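Local coordinates for protein bacterial regulatory proteins, tetR family (Corynebacterium glutamicum, PDB 3AQT) that probably binds DNA as a TetR-family transcriptional repressor and binds resorcinol as its inducer in an all-helical ligand domain, at residues R48-M59 with R90-D100; D210-L218 with E227-P235. All coordinates share one frame; numbering follows the deposited sequence.

Interaction 1 (R48-M59 with R90-D100); sequences RARLITSARTLM and REQLLQAVAED
Arg56 NH1 is gripped by two partners, the carboxylate of Asp100 and a water. Arg56 NH1 and Asp100 OD2 form a salt bridge of 3.1 Å, bent to 141° at the hydrogen. It meets OD2 from above the carboxylate plane, while OD2 lies tilted out of the guanidinium plane. The water accepts from NH1 in the guanidinium plane and donates weakly to Asp100 OD1, so it bridges the same two side chains. Arg56 starts with CG anti to the backbone N and then bends at chi3 (66°). The bend sets NH1 above the carboxylate plane of Asp100; the two side chains cross at about a right angle. Thr53 CA lies over one face of the guanidinium, offset toward its rim.

Beside this ion pair lies an apolar seam. Ala55 CB points at the second helix and meets both Val97 CG2, at 3.8 Å, and Leu93 CD2, at 3.9 Å. Ile52 and Leu93 run past each other in opposite directions, and Ile52 also faces Ala96; the modelled spacing at Ile52 CD1 is doubtful. Val97 CG2 also sits 3.9 Å from Ile52 O. At the far end the extended chain of Met59, here selenomethionine, brings Met59 CE to 3.5 Å from Leu94 CD2. CE also comes close to Arg90 NH2, which is hydrogen-bonded to Val67 O and Val64 O.

The axes of segments 48-59 and 90-100 cross at -75° and come within 9.4 Å. Ile72 of helix 69-75 packs on Leu51, Ala55 and Leu93, and Ser54 OG bonds to Ile72 O. Phe143 of helix 138-146 touches Leu94 and Val97. This is the core of the N-terminal TetR-type DNA-binding domain, around its predicted helix-turn-helix motif.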
loop_
_atom_site.group_PDB
_atom_site.type_symbol
_atom_site.label_atom_id
_atom_site.label_comp_id
_atom_site.label_asym_id
_atom_site.label_seq_id
_atom_site.Cartn_x
_atom_site.Cartn_y
_atom_site.Cartn_z
ATOM N N ARG B 48 -5.002 -30.170 0.531
ATOM C CA ARG B 48 -4.733 -28.731 0.471
ATOM C C ARG B 48 -4.663 -28.349 -0.999
ATOM O O ARG B 48 -5.260 -27.360 -1.425
ATOM C CB ARG B 48 -3.407 -28.354 1.154
ATOM C CG ARG B 48 -3.446 -28.392 2.677
ATOM C CD ARG B 48 -2.116 -28.005 3.327
ATOM N NE ARG B 48 -1.971 -26.564 3.552
ATOM C CZ ARG B 48 -1.447 -25.699 2.683
ATOM N NH1 ARG B 48 -1.001 -26.113 1.497
ATOM N NH2 ARG B 48 -1.367 -24.410 2.999
ATOM N N ALA B 49 -3.942 -29.149 -1.774
ATOM C CA ALA B 49 -3.794 -28.903 -3.195
ATOM C C ALA B 49 -5.152 -28.860 -3.890
ATOM O O ALA B 49 -5.414 -27.970 -4.712
ATOM C CB ALA B 49 -2.919 -29.978 -3.811
ATOM N N ARG B 50 -6.020 -29.815 -3.554
ATOM C CA ARG B 50 -7.349 -29.881 -4.151
ATOM C C ARG B 50 -8.230 -28.724 -3.729
ATOM O O ARG B 50 -9.055 -28.242 -4.513
ATOM C CB ARG B 50 -8.021 -31.202 -3.796
ATOM C CG ARG B 50 -7.358 -32.390 -4.437
ATOM C CD ARG B 50 -7.966 -33.685 -3.964
ATOM N NE ARG B 50 -7.208 -34.827 -4.457
ATOM C CZ ARG B 50 -7.510 -36.096 -4.196
ATOM N NH1 ARG B 50 -8.565 -36.384 -3.443
ATOM N NH2 ARG B 50 -6.765 -37.076 -4.695
ATOM N N LEU B 51 -8.066 -28.283 -2.486
ATOM C CA LEU B 51 -8.831 -27.154 -1.975
ATOM C C LEU B 51 -8.407 -25.895 -2.715
ATOM O O LEU B 51 -9.248 -25.085 -3.118
ATOM C CB LEU B 51 -8.608 -26.988 -0.469
ATOM C CG LEU B 51 -9.349 -28.021 0.387
ATOM C CD1 LEU B 51 -8.951 -27.888 1.834
ATOM C CD2 LEU B 51 -10.853 -27.820 0.227
ATOM N N ILE B 52 -7.101 -25.742 -2.913
ATOM C CA ILE B 52 -6.571 -24.584 -3.622
ATOM C C ILE B 52 -7.159 -24.543 -5.032
ATOM O O ILE B 52 -7.623 -23.498 -5.494
ATOM C CB ILE B 52 -5.026 -24.641 -3.696
ATOM C CG1 ILE B 52 -4.441 -24.449 -2.295
ATOM C CG2 ILE B 52 -4.497 -23.569 -4.628
ATOM C CD1 ILE B 52 -4.904 -23.241 -1.500
ATOM N N THR B 53 -7.144 -25.690 -5.706
ATOM C CA THR B 53 -7.678 -25.804 -7.062
ATOM C C THR B 53 -9.169 -25.494 -7.069
ATOM O O THR B 53 -9.670 -24.803 -7.962
ATOM C CB THR B 53 -7.458 -27.237 -7.629
ATOM O OG1 THR B 53 -6.053 -27.512 -7.694
ATOM C CG2 THR B 53 -8.057 -27.373 -9.030
ATOM N N SER B 54 -9.879 -26.006 -6.070
ATOM C CA SER B 54 -11.317 -25.774 -5.979
ATOM C C SER B 54 -11.607 -24.286 -5.814
ATOM O O SER B 54 -12.395 -23.702 -6.569
ATOM C CB SER B 54 -11.907 -26.551 -4.799
ATOM O OG SER B 54 -13.309 -26.348 -4.727
ATOM N N ALA B 55 -10.955 -23.679 -4.828
ATOM C CA ALA B 55 -11.129 -22.259 -4.554
ATOM C C ALA B 55 -10.837 -21.410 -5.781
ATOM O O ALA B 55 -11.590 -20.492 -6.091
ATOM C CB ALA B 55 -10.226 -21.828 -3.396
ATOM N N ARG B 56 -9.752 -21.712 -6.486
ATOM C CA ARG B 56 -9.406 -20.928 -7.667
ATOM C C ARG B 56 -10.431 -21.049 -8.775
ATOM O O ARG B 56 -10.821 -20.064 -9.382
ATOM C CB ARG B 56 -8.047 -21.335 -8.232
ATOM C CG ARG B 56 -7.649 -20.495 -9.443
ATOM C CD ARG B 56 -6.414 -21.046 -10.130
ATOM N NE ARG B 56 -6.683 -22.353 -10.717
ATOM C CZ ARG B 56 -5.954 -23.440 -10.496
ATOM N NH1 ARG B 56 -4.896 -23.389 -9.697
ATOM N NH2 ARG B 56 -6.295 -24.581 -11.071
ATOM N N THR B 57 -10.855 -22.268 -9.055
ATOM C CA THR B 57 -11.823 -22.473 -10.112
ATOM C C THR B 57 -13.132 -21.746 -9.823
ATOM O O THR B 57 -13.683 -21.081 -10.699
ATOM C CB THR B 57 -12.071 -23.966 -10.312
ATOM O OG1 THR B 57 -10.805 -24.623 -10.466
ATOM C CG2 THR B 57 -12.920 -24.213 -11.550
ATOM N N LEU B 58 -13.618 -21.855 -8.593
ATOM C CA LEU B 58 -14.864 -21.198 -8.208
ATOM C C LEU B 58 -14.758 -19.665 -8.172
ATOM O O LEU B 58 -15.598 -18.961 -8.738
ATOM C CB LEU B 58 -15.328 -21.737 -6.850
ATOM C CG LEU B 58 -15.697 -23.227 -6.880
ATOM C CD1 LEU B 58 -16.006 -23.734 -5.484
ATOM C CD2 LEU B 58 -16.881 -23.426 -7.801
HETATM N N MSE B 59 -13.724 -19.143 -7.523
HETATM C CA MSE B 59 -13.556 -17.697 -7.447
HETATM C C MSE B 59 -13.350 -17.059 -8.814
HETATM O O MSE B 59 -13.753 -15.918 -9.037
HETATM C CB MSE B 59 -12.391 -17.342 -6.534
HETATM C CG MSE B 59 -12.654 -17.691 -5.088
HETATM SE SE MSE B 59 -11.078 -17.491 -4.018
HETATM C CE MSE B 59 -11.824 -17.909 -2.278
ATOM N N ARG B 90 -9.722 -18.945 6.505
ATOM C CA ARG B 90 -10.038 -18.593 5.137
ATOM C C ARG B 90 -8.887 -17.824 4.493
ATOM O O ARG B 90 -8.509 -18.104 3.362
ATOM C CB ARG B 90 -11.315 -17.748 5.109
ATOM C CG ARG B 90 -11.777 -17.361 3.713
ATOM C CD ARG B 90 -13.120 -16.650 3.741
ATOM N NE ARG B 90 -13.814 -16.728 2.456
ATOM C CZ ARG B 90 -13.462 -16.049 1.370
ATOM N NH1 ARG B 90 -12.416 -15.234 1.412
ATOM N NH2 ARG B 90 -14.157 -16.181 0.246
ATOM N N GLU B 91 -8.333 -16.860 5.221
ATOM C CA GLU B 91 -7.233 -16.045 4.718
ATOM C C GLU B 91 -6.073 -16.845 4.149
ATOM O O GLU B 91 -5.566 -16.517 3.079
ATOM C CB GLU B 91 -6.702 -15.116 5.818
ATOM C CG GLU B 91 -7.093 -13.661 5.639
ATOM C CD GLU B 91 -6.549 -13.054 4.347
ATOM O OE1 GLU B 91 -5.308 -12.995 4.185
ATOM O OE2 GLU B 91 -7.366 -12.632 3.493
ATOM N N GLN B 92 -5.642 -17.880 4.864
ATOM C CA GLN B 92 -4.528 -18.692 4.398
ATOM C C GLN B 92 -4.827 -19.250 3.003
ATOM O O GLN B 92 -3.982 -19.187 2.104
ATOM C CB GLN B 92 -4.255 -19.843 5.374
ATOM C CG GLN B 92 -2.873 -19.799 6.043
ATOM C CD GLN B 92 -2.056 -21.082 5.811
ATOM O OE1 GLN B 92 -2.414 -22.166 6.281
ATOM N NE2 GLN B 92 -0.954 -20.954 5.076
ATOM N N LEU B 93 -6.032 -19.781 2.820
ATOM C CA LEU B 93 -6.424 -20.342 1.536
ATOM C C LEU B 93 -6.445 -19.272 0.464
ATOM O O LEU B 93 -6.056 -19.514 -0.672
ATOM C CB LEU B 93 -7.810 -20.984 1.633
ATOM C CG LEU B 93 -8.434 -21.469 0.317
ATOM C CD1 LEU B 93 -7.700 -22.713 -0.174
ATOM C CD2 LEU B 93 -9.905 -21.780 0.530
ATOM N N LEU B 94 -6.916 -18.087 0.825
ATOM C CA LEU B 94 -6.993 -16.980 -0.116
ATOM C C LEU B 94 -5.572 -16.655 -0.574
ATOM O O LEU B 94 -5.304 -16.453 -1.760
ATOM C CB LEU B 94 -7.608 -15.760 0.568
ATOM C CG LEU B 94 -8.582 -14.899 -0.239
ATOM C CD1 LEU B 94 -7.949 -14.474 -1.566
ATOM C CD2 LEU B 94 -9.859 -15.704 -0.493
ATOM N N GLN B 95 -4.659 -16.624 0.383
ATOM C CA GLN B 95 -3.276 -16.328 0.088
ATOM C C GLN B 95 -2.638 -17.353 -0.843
ATOM O O GLN B 95 -1.854 -16.990 -1.723
ATOM C CB GLN B 95 -2.495 -16.204 1.391
ATOM C CG GLN B 95 -2.760 -14.884 2.085
ATOM C CD GLN B 95 -2.010 -14.754 3.383
ATOM O OE1 GLN B 95 -0.868 -15.203 3.508
ATOM N NE2 GLN B 95 -2.640 -14.127 4.362
ATOM N N ALA B 96 -2.981 -18.624 -0.665
ATOM C CA ALA B 96 -2.438 -19.677 -1.516
ATOM C C ALA B 96 -2.938 -19.489 -2.939
ATOM O O ALA B 96 -2.186 -19.671 -3.891
ATOM C CB ALA B 96 -2.843 -21.042 -0.995
ATOM N N VAL B 97 -4.206 -19.116 -3.082
ATOM C CA VAL B 97 -4.786 -18.890 -4.399
ATOM C C VAL B 97 -4.109 -17.688 -5.067
ATOM O O VAL B 97 -3.829 -17.711 -6.267
ATOM C CB VAL B 97 -6.322 -18.655 -4.291
ATOM C CG1 VAL B 97 -6.896 -18.173 -5.617
ATOM C CG2 VAL B 97 -7.002 -19.952 -3.884
ATOM N N ALA B 98 -3.851 -16.639 -4.288
ATOM C CA ALA B 98 -3.188 -15.444 -4.812
ATOM C C ALA B 98 -1.745 -15.779 -5.209
ATOM O O ALA B 98 -1.256 -15.312 -6.235
ATOM C CB ALA B 98 -3.201 -14.324 -3.769
ATOM N N GLU B 99 -1.064 -16.586 -4.397
ATOM C CA GLU B 99 0.309 -16.968 -4.720
ATOM C C GLU B 99 0.319 -17.681 -6.064
ATOM O O GLU B 99 1.176 -17.425 -6.915
ATOM C CB GLU B 99 0.903 -17.896 -3.653
ATOM C CG GLU B 99 1.460 -17.177 -2.431
ATOM C CD GLU B 99 2.385 -18.060 -1.594
ATOM O OE1 GLU B 99 2.677 -19.205 -2.005
ATOM O OE2 GLU B 99 2.833 -17.605 -0.520
ATOM N N ASP B 100 -0.644 -18.576 -6.251
ATOM C CA ASP B 100 -0.749 -19.328 -7.483
ATOM C C ASP B 100 -0.925 -18.373 -8.662
ATOM O O ASP B 100 -0.283 -18.527 -9.696
ATOM C CB ASP B 100 -1.929 -20.303 -7.393
ATOM C CG ASP B 100 -2.115 -21.117 -8.662
ATOM O OD1 ASP B 100 -1.279 -22.009 -8.930
ATOM O OD2 ASP B 100 -3.096 -20.860 -9.393
HETATM O O HOH W 1 -2.688 -25.033 -8.379
#

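Interaction 2 (D210-L218 with E227-P235); sequences DQIFAAAML and EAREIASRP
The guanidinium of Arg229 has Gln211 OE1 over one face and Ile212 CG1 at its edge, near the plane. Gln211 OE1 is 3.2 Å from Arg229 NH2, but the angle is too poor for a hydrogen bond. The amide and guanidinium planes stand 42° apart. Arg229 CB points away from helix 210-218, and the bend at chi2 (61°) turns the head back onto it. Arg229 NH1 also makes a long, weak ion pair with Glu178 of the second subunit.

Gln211 runs extended beyond CG across Ala232 and Ser233. Gln211 OE1 comes 3.5 Å from Ser233 CB. Ser233 OG turns back to Glu230 O, which also accepts from Ser233 N.

Small side chains bring segments 210-218 and 227-231 close, with their axes 8.1 Å apart. Ala232 CB meets Ala214 CB at 3.9 Å and also touches Ala215. Leu218 CB rests 3.9 Å from Ala228 CB, and Leu218 CD1 reaches Ile231 CG2 at 3.8 Å.

No hydrogen bond joins the two segments. This helical hairpin of the ligand domain is held mainly by van der Waals packing, of small apolar side chains and of the Gln211 and Arg229 chains. The approach of the Gln211 carbonyl oxygen to the Arg229 guanidinium probably adds a modest electrostatic attraction.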
loop_
_atom_site.group_PDB
_atom_site.type_symbol
_atom_site.label_atom_id
_atom_site.label_comp_id
_atom_site.label_asym_id
_atom_site.label_seq_id
_atom_site.Cartn_x
_atom_site.Cartn_y
_atom_site.Cartn_z
ATOM N N ASP B 210 -1.782 1.608 -17.374
ATOM C CA ASP B 210 -0.579 0.830 -17.135
ATOM C C ASP B 210 0.673 1.629 -17.507
ATOM O O ASP B 210 1.675 1.614 -16.785
ATOM C CB ASP B 210 -0.644 -0.480 -17.926
ATOM C CG ASP B 210 -0.668 -0.258 -19.429
ATOM O OD1 ASP B 210 -1.397 0.638 -19.891
ATOM O OD2 ASP B 210 0.032 -0.992 -20.155
ATOM N N GLN B 211 0.609 2.343 -18.625
ATOM C CA GLN B 211 1.741 3.143 -19.074
ATOM C C GLN B 211 2.074 4.241 -18.082
ATOM O O GLN B 211 3.227 4.406 -17.679
ATOM C CB GLN B 211 1.445 3.764 -20.437
ATOM C CG GLN B 211 1.453 2.772 -21.590
ATOM C CD GLN B 211 1.244 3.449 -22.932
ATOM O OE1 GLN B 211 1.633 4.600 -23.122
ATOM N NE2 GLN B 211 0.647 2.733 -23.874
ATOM N N ILE B 212 1.054 4.988 -17.684
ATOM C CA ILE B 212 1.229 6.080 -16.746
ATOM C C ILE B 212 1.795 5.579 -15.429
ATOM O O ILE B 212 2.670 6.212 -14.844
ATOM C CB ILE B 212 -0.105 6.800 -16.497
ATOM C CG1 ILE B 212 -0.625 7.372 -17.817
ATOM C CG2 ILE B 212 0.086 7.918 -15.487
ATOM C CD1 ILE B 212 -2.095 7.788 -17.803
ATOM N N PHE B 213 1.310 4.437 -14.958
ATOM C CA PHE B 213 1.823 3.897 -13.713
ATOM C C PHE B 213 3.283 3.473 -13.860
ATOM O O PHE B 213 4.116 3.777 -13.006
ATOM C CB PHE B 213 0.999 2.695 -13.241
ATOM C CG PHE B 213 1.592 2.013 -12.040
ATOM C CD1 PHE B 213 1.634 2.660 -10.811
ATOM C CD2 PHE B 213 2.193 0.766 -12.158
ATOM C CE1 PHE B 213 2.273 2.075 -9.721
ATOM C CE2 PHE B 213 2.835 0.175 -11.078
ATOM C CZ PHE B 213 2.876 0.830 -9.855
ATOM N N ALA B 214 3.594 2.768 -14.942
ATOM C CA ALA B 214 4.960 2.309 -15.167
ATOM C C ALA B 214 5.927 3.482 -15.249
ATOM O O ALA B 214 7.046 3.418 -14.724
ATOM C CB ALA B 214 5.033 1.469 -16.440
ATOM N N ALA B 215 5.502 4.560 -15.903
ATOM C CA ALA B 215 6.363 5.734 -16.029
ATOM C C ALA B 215 6.726 6.289 -14.657
ATOM O O ALA B 215 7.885 6.613 -14.393
ATOM C CB ALA B 215 5.673 6.804 -16.859
ATOM N N ALA B 216 5.729 6.394 -13.782
ATOM C CA ALA B 216 5.959 6.910 -12.435
ATOM C C ALA B 216 6.948 6.035 -11.675
ATOM O O ALA B 216 7.785 6.547 -10.925
ATOM C CB ALA B 216 4.645 7.004 -11.668
HETATM N N MSE B 217 6.861 4.720 -11.864
HETATM C CA MSE B 217 7.782 3.826 -11.174
HETATM C C MSE B 217 9.179 3.975 -11.759
HETATM O O MSE B 217 10.178 3.865 -11.033
HETATM C CB MSE B 217 7.307 2.369 -11.259
HETATM C CG MSE B 217 6.033 2.065 -10.462
HETATM SE SE MSE B 217 6.055 2.685 -8.598
HETATM C CE MSE B 217 7.691 1.852 -8.031
ATOM N N LEU B 218 9.249 4.240 -13.066
ATOM C CA LEU B 218 10.536 4.430 -13.728
ATOM C C LEU B 218 11.171 5.697 -13.198
ATOM O O LEU B 218 12.373 5.745 -12.954
ATOM C CB LEU B 218 10.376 4.525 -15.252
ATOM C CG LEU B 218 10.189 3.190 -15.980
ATOM C CD1 LEU B 218 10.081 3.404 -17.474
ATOM C CD2 LEU B 218 11.370 2.290 -15.672
ATOM N N GLU B 227 11.922 10.717 -20.525
ATOM C CA GLU B 227 12.277 9.431 -21.097
ATOM C C GLU B 227 11.361 8.321 -20.579
ATOM O O GLU B 227 10.937 7.448 -21.345
ATOM C CB GLU B 227 13.740 9.113 -20.794
ATOM C CG GLU B 227 14.190 7.763 -21.299
ATOM C CD GLU B 227 15.696 7.596 -21.236
ATOM O OE1 GLU B 227 16.334 8.289 -20.412
ATOM O OE2 GLU B 227 16.235 6.765 -22.001
ATOM N N ALA B 228 11.037 8.383 -19.288
ATOM C CA ALA B 228 10.174 7.394 -18.641
ATOM C C ALA B 228 8.887 7.118 -19.409
ATOM O O ALA B 228 8.551 5.970 -19.684
ATOM C CB ALA B 228 9.840 7.843 -17.222
ATOM N N ARG B 229 8.164 8.178 -19.742
ATOM C CA ARG B 229 6.911 8.055 -20.471
ATOM C C ARG B 229 7.124 7.284 -21.777
ATOM O O ARG B 229 6.372 6.365 -22.107
ATOM C CB ARG B 229 6.352 9.456 -20.751
ATOM C CG ARG B 229 5.071 9.490 -21.563
ATOM C CD ARG B 229 3.938 8.767 -20.857
ATOM N NE ARG B 229 2.845 8.456 -21.775
ATOM C CZ ARG B 229 1.720 7.844 -21.418
ATOM N NH1 ARG B 229 1.537 7.478 -20.155
ATOM N NH2 ARG B 229 0.780 7.591 -22.321
ATOM N N GLU B 230 8.160 7.659 -22.517
ATOM C CA GLU B 230 8.464 7.003 -23.782
ATOM C C GLU B 230 8.716 5.513 -23.598
ATOM O O GLU B 230 8.208 4.685 -24.357
ATOM C CB GLU B 230 9.690 7.655 -24.431
ATOM C CG GLU B 230 10.285 6.856 -25.579
ATOM C CD GLU B 230 11.559 6.113 -25.199
ATOM O OE1 GLU B 230 12.462 6.744 -24.602
ATOM O OE2 GLU B 230 11.662 4.905 -25.510
ATOM N N ILE B 231 9.515 5.171 -22.595
ATOM C CA ILE B 231 9.823 3.775 -22.344
ATOM C C ILE B 231 8.569 2.983 -21.974
ATOM O O ILE B 231 8.410 1.840 -22.384
ATOM C CB ILE B 231 10.853 3.633 -21.221
ATOM C CG1 ILE B 231 12.148 4.334 -21.628
ATOM C CG2 ILE B 231 11.103 2.160 -20.937
ATOM C CD1 ILE B 231 13.311 3.494 -22.167
ATOM N N ALA B 232 7.677 3.598 -21.211
ATOM C CA ALA B 232 6.458 2.926 -20.797
ATOM C C ALA B 232 5.439 2.829 -21.917
ATOM O O ALA B 232 4.385 2.211 -21.747
ATOM C CB ALA B 232 5.847 3.646 -19.612
ATOM N N SER B 233 5.745 3.435 -23.061
ATOM C CA SER B 233 4.829 3.407 -24.199
ATOM C C SER B 233 5.271 2.466 -25.321
ATOM O O SER B 233 4.603 2.365 -26.345
ATOM C CB SER B 233 4.662 4.815 -24.769
ATOM O OG SER B 233 5.880 5.267 -25.350
ATOM N N ARG B 234 6.395 1.783 -25.134
ATOM C CA ARG B 234 6.894 0.852 -26.140
ATOM C C ARG B 234 5.941 -0.320 -26.322
ATOM O O ARG B 234 5.231 -0.696 -25.399
ATOM C CB ARG B 234 8.267 0.337 -25.732
ATOM C CG ARG B 234 9.305 1.421 -25.680
ATOM C CD ARG B 234 10.637 0.889 -25.222
ATOM N NE ARG B 234 11.621 1.959 -25.224
ATOM C CZ ARG B 234 12.873 1.829 -24.814
ATOM N NH1 ARG B 234 13.305 0.661 -24.359
ATOM N NH2 ARG B 234 13.693 2.874 -24.858
ATOM N N PRO B 235 5.915 -0.918 -27.523
ATOM C CA PRO B 235 5.012 -2.053 -27.746
ATOM C C PRO B 235 5.245 -3.130 -26.688
ATOM O O PRO B 235 6.385 -3.517 -26.420
ATOM C CB PRO B 235 5.384 -2.512 -29.152
ATOM C CG PRO B 235 5.853 -1.244 -29.800
ATOM C CD PRO B 235 6.720 -0.649 -28.722
#

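Interaction 1 lies in the DNA-binding domain and interaction 2 in the ligand domain, on opposite sides of the chain's centre. Their centres are 33 Å apart and their nearest atoms about 17 Å, so they do not touch. Interaction 1 is tied to the resorcinol pocket through helix 90-111, which carries the pocket residue Leu109 further along. From interaction 2, the side chain of Leu218 is about 9 Å from the ligand, and Met217 touches the pocket residue Leu127. Interaction 2 also borders the second subunit, where Ile212 packs on Leu182 of that chain. No other chain of the assembly touches interaction 1.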